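Local coordinates for protein glucosamine kinase (Streptacidiphilus jiangxiensis, PDB 6HWJ) that phosphorylates D-glucosamine to D-glucosamine 6-phosphate with ATP and magnesium, and acts to a lesser extent on glucose, at residues L346-R351 against A404-E409. Sequence-based numbering, arbitrary orientation.
Sequences LDHVGR and AQEVRE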
ATOM      1  N   LEU A 346      -8.819   7.380 -10.881  1.00 26.73           N
ATOM      2  CA  LEU A 346      -8.732   8.162 -12.114  1.00 28.94           C
ATOM      3  C   LEU A 346      -9.937   9.077 -12.268  1.00 29.55           C
ATOM      4  O   LEU A 346      -9.799  10.246 -12.651  1.00 28.63           O
ATOM      5  CB  LEU A 346      -8.619   7.238 -13.321  1.00 30.91           C
ATOM      6  CG  LEU A 346      -7.284   6.475 -13.412  1.00 32.02           C
ATOM      7  CD1 LEU A 346      -7.324   5.426 -14.488  1.00 31.85           C
ATOM      8  CD2 LEU A 346      -6.132   7.433 -13.647  1.00 30.28           C
ATOM      9  N   ASP A 347     -11.135   8.558 -11.994  1.00 29.98           N
ATOM     10  CA  ASP A 347     -12.321   9.408 -11.958  1.00 29.76           C
ATOM     11  C   ASP A 347     -12.109  10.584 -11.005  1.00 25.20           C
ATOM     12  O   ASP A 347     -12.375  11.744 -11.351  1.00 24.84           O
ATOM     13  CB  ASP A 347     -13.523   8.557 -11.539  1.00 28.65           C
ATOM     14  CG  ASP A 347     -14.829   9.293 -11.628  1.00 30.38           C
ATOM     15  OD1 ASP A 347     -14.939  10.403 -11.087  1.00 35.98           O
ATOM     16  OD2 ASP A 347     -15.761   8.754 -12.233  1.00 35.37           O
ATOM     17  N   HIS A 348     -11.618  10.299  -9.807  1.00 22.78           N
ATOM     18  CA  HIS A 348     -11.451  11.339  -8.785  1.00 27.06           C
ATOM     19  C   HIS A 348     -10.423  12.401  -9.203  1.00 27.96           C
ATOM     20  O   HIS A 348     -10.583  13.586  -8.862  1.00 23.03           O
ATOM     21  CB  HIS A 348     -11.061  10.701  -7.469  1.00 26.87           C
ATOM     22  CG  HIS A 348     -12.060   9.699  -6.982  1.00 25.79           C
ATOM     23  ND1 HIS A 348     -11.785   8.783  -5.991  1.00 28.53           N
ATOM     24  CD2 HIS A 348     -13.328   9.449  -7.379  1.00 27.14           C
ATOM     25  CE1 HIS A 348     -12.850   8.023  -5.787  1.00 24.59           C
ATOM     26  NE2 HIS A 348     -13.807   8.419  -6.604  1.00 28.23           N
ATOM     27  N   VAL A 349      -9.367  11.986  -9.900  1.00 27.19           N
ATOM     28  CA  VAL A 349      -8.406  12.935 -10.450  1.00 27.41           C
ATOM     29  C   VAL A 349      -9.116  13.953 -11.320  1.00 24.62           C
ATOM     30  O   VAL A 349      -8.874  15.154 -11.214  1.00 26.30           O
ATOM     31  CB  VAL A 349      -7.308  12.198 -11.241  1.00 27.11           C
ATOM     32  CG1 VAL A 349      -6.476  13.187 -12.063  1.00 29.86           C
ATOM     33  CG2 VAL A 349      -6.401  11.441 -10.290  1.00 29.66           C
ATOM     34  N   GLY A 350     -10.001  13.480 -12.187  1.00 26.59           N
ATOM     35  CA  GLY A 350     -10.762  14.375 -13.024  1.00 27.00           C
ATOM     36  C   GLY A 350     -11.643  15.302 -12.219  1.00 27.13           C
ATOM     37  O   GLY A 350     -11.751  16.490 -12.532  1.00 27.01           O
ATOM     38  N   ARG A 351     -12.292  14.776 -11.169  1.00 25.52           N
ATOM     39  CA  ARG A 351     -13.149  15.626 -10.358  1.00 23.66           C
ATOM     40  C   ARG A 351     -12.331  16.722  -9.687  1.00 25.68           C
ATOM     41  O   ARG A 351     -12.779  17.869  -9.590  1.00 25.64           O
ATOM     42  CB  ARG A 351     -13.891  14.800  -9.296  1.00 27.08           C
ATOM     43  CG  ARG A 351     -14.684  13.629  -9.854  1.00 25.06           C
ATOM     44  CD  ARG A 351     -15.700  14.027 -10.878  1.00 27.44           C
ATOM     45  NE  ARG A 351     -16.286  12.840 -11.517  1.00 25.00           N
ATOM     46  CZ  ARG A 351     -17.168  12.882 -12.507  1.00 28.63           C
ATOM     47  NH1 ARG A 351     -17.593  14.055 -12.982  1.00 27.87           N
ATOM     48  NH2 ARG A 351     -17.616  11.759 -13.029  1.00 32.07           N
ATOM     49  N   ALA A 404     -18.795   0.640  -3.682  1.00 27.78           N
ATOM     50  CA  ALA A 404     -18.252   0.641  -2.327  1.00 29.60           C
ATOM     51  C   ALA A 404     -17.058   1.590  -2.210  1.00 30.73           C
ATOM     52  O   ALA A 404     -16.845   2.201  -1.155  1.00 29.47           O
ATOM     53  CB  ALA A 404     -17.841  -0.773  -1.934  1.00 26.98           C
ATOM     54  N   GLN A 405     -16.270   1.714  -3.274  1.00 29.57           N
ATOM     55  CA  GLN A 405     -15.160   2.661  -3.266  1.00 33.80           C
ATOM     56  C   GLN A 405     -15.678   4.080  -3.092  1.00 32.55           C
ATOM     57  O   GLN A 405     -15.152   4.852  -2.282  1.00 32.74           O
ATOM     58  CB  GLN A 405     -14.347   2.551  -4.552  1.00 39.90           C
ATOM     59  CG  GLN A 405     -13.519   1.300  -4.697  1.00 51.84           C
ATOM     60  CD  GLN A 405     -12.235   1.339  -3.877  1.00 58.94           C
ATOM     61  OE1 GLN A 405     -11.867   2.377  -3.312  1.00 57.30           O
ATOM     62  NE2 GLN A 405     -11.548   0.203  -3.812  1.00 60.70           N
ATOM     63  N   GLU A 406     -16.721   4.441  -3.851  1.00 28.28           N
ATOM     64  CA  GLU A 406     -17.269   5.796  -3.755  1.00 30.38           C
ATOM     65  C   GLU A 406     -17.860   6.053  -2.373  1.00 31.81           C
ATOM     66  O   GLU A 406     -17.716   7.154  -1.819  1.00 30.70           O
ATOM     67  CB  GLU A 406     -18.317   6.016  -4.854  1.00 29.45           C
ATOM     68  CG  GLU A 406     -17.795   5.777  -6.269  1.00 31.03           C
ATOM     69  CD  GLU A 406     -16.657   6.736  -6.650  1.00 33.46           C
ATOM     70  OE1 GLU A 406     -16.513   7.774  -5.992  1.00 34.38           O
ATOM     71  OE2 GLU A 406     -15.907   6.448  -7.606  1.00 35.82           O
ATOM     72  N   VAL A 407     -18.508   5.039  -1.778  1.00 30.06           N
ATOM     73  CA  VAL A 407     -19.032   5.195  -0.432  1.00 28.41           C
ATOM     74  C   VAL A 407     -17.908   5.448   0.568  1.00 33.16           C
ATOM     75  O   VAL A 407     -18.080   6.213   1.529  1.00 33.19           O
ATOM     76  CB  VAL A 407     -19.862   3.959  -0.039  1.00 35.65           C
ATOM     77  CG1 VAL A 407     -20.297   4.045   1.411  1.00 38.14           C
ATOM     78  CG2 VAL A 407     -21.067   3.817  -0.972  1.00 35.00           C
ATOM     79  N   ARG A 408     -16.755   4.810   0.371  1.00 35.76           N
ATOM     80  CA  ARG A 408     -15.613   5.069   1.245  1.00 39.44           C
ATOM     81  C   ARG A 408     -15.183   6.532   1.183  1.00 30.02           C
ATOM     82  O   ARG A 408     -14.662   7.067   2.167  1.00 29.82           O
ATOM     83  CB  ARG A 408     -14.425   4.170   0.873  1.00 48.52           C
ATOM     84  CG  ARG A 408     -14.580   2.697   1.224  1.00 63.39           C
ATOM     85  CD  ARG A 408     -14.782   2.464   2.712  1.00 76.74           C
ATOM     86  NE  ARG A 408     -13.831   3.206   3.535  1.00 86.26           N
ATOM     87  CZ  ARG A 408     -13.764   3.125   4.863  1.00 93.52           C
ATOM     88  NH1 ARG A 408     -12.872   3.841   5.525  1.00 94.39           N
ATOM     89  NH2 ARG A 408     -14.587   2.323   5.526  1.00 97.45           N
ATOM     90  N   GLU A 409     -15.358   7.183   0.026  1.00 25.27           N
ATOM     91  CA  GLU A 409     -14.948   8.575  -0.101  1.00 27.76           C
ATOM     92  C   GLU A 409     -15.842   9.479   0.730  1.00 26.90           C
ATOM     93  O   GLU A 409     -15.358  10.457   1.319  1.00 26.33           O
ATOM     94  CB  GLU A 409     -14.960   9.008  -1.574  1.00 30.17           C
ATOM     95  CG  GLU A 409     -14.055   8.182  -2.448  1.00 31.62           C
ATOM     96  CD  GLU A 409     -12.576   8.363  -2.117  1.00 34.38           C
ATOM     97  OE1 GLU A 409     -12.205   9.356  -1.470  1.00 32.95           O
ATOM     98  OE2 GLU A 409     -11.771   7.504  -2.516  1.00 36.80           O
TER
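The imidazole edge of H348 at NE2 meets the carboxylate of E406, with the E406 CD in the ring plane and the two flat groups almost perpendicular, 85° apart. The carboxylate of E409 approaches the same ring obliquely, near CE1, its OE2 lying 3.5 Å from H348 CE1 and its plane steeply turned against that of the ring. H348 NE2 donates to E406 OE1 at 2.8 Å, meeting it on the syn side with an N-H...O angle of 153°; the second oxygen, E406 OE2, stands 3.0 Å from NE2 in a weaker bond, so that the N-H is forked between both oxygens. E406 gets there by a bend at chi2 (-62°), which brings its carboxylate round to the histidine although its CB does not point that way. This buried His-carboxylate hydrogen bond joins helices 335-356 and 398-416, with the CA atoms of H348 and E406 still 9.5 Å apart. The second helix carries part of the inferred substrate specificity determinant motif and, in E409, a D-glucosamine-binding residue. OE1 of E409 bonds to W420 NE1 and to a bound bis-tris molecule, which probably comes from the crystallisation liquor. R402 forms salt bridges with both E406 OE2 and D347 OD2, and its charge would be expected to offset the repulsion between these carboxylates. One turn along the first helix, R351 NE grips D347 OD1 at 2.8 Å in a salt bridge on the syn side, and its NH2 reaches D430 in helix 422-431.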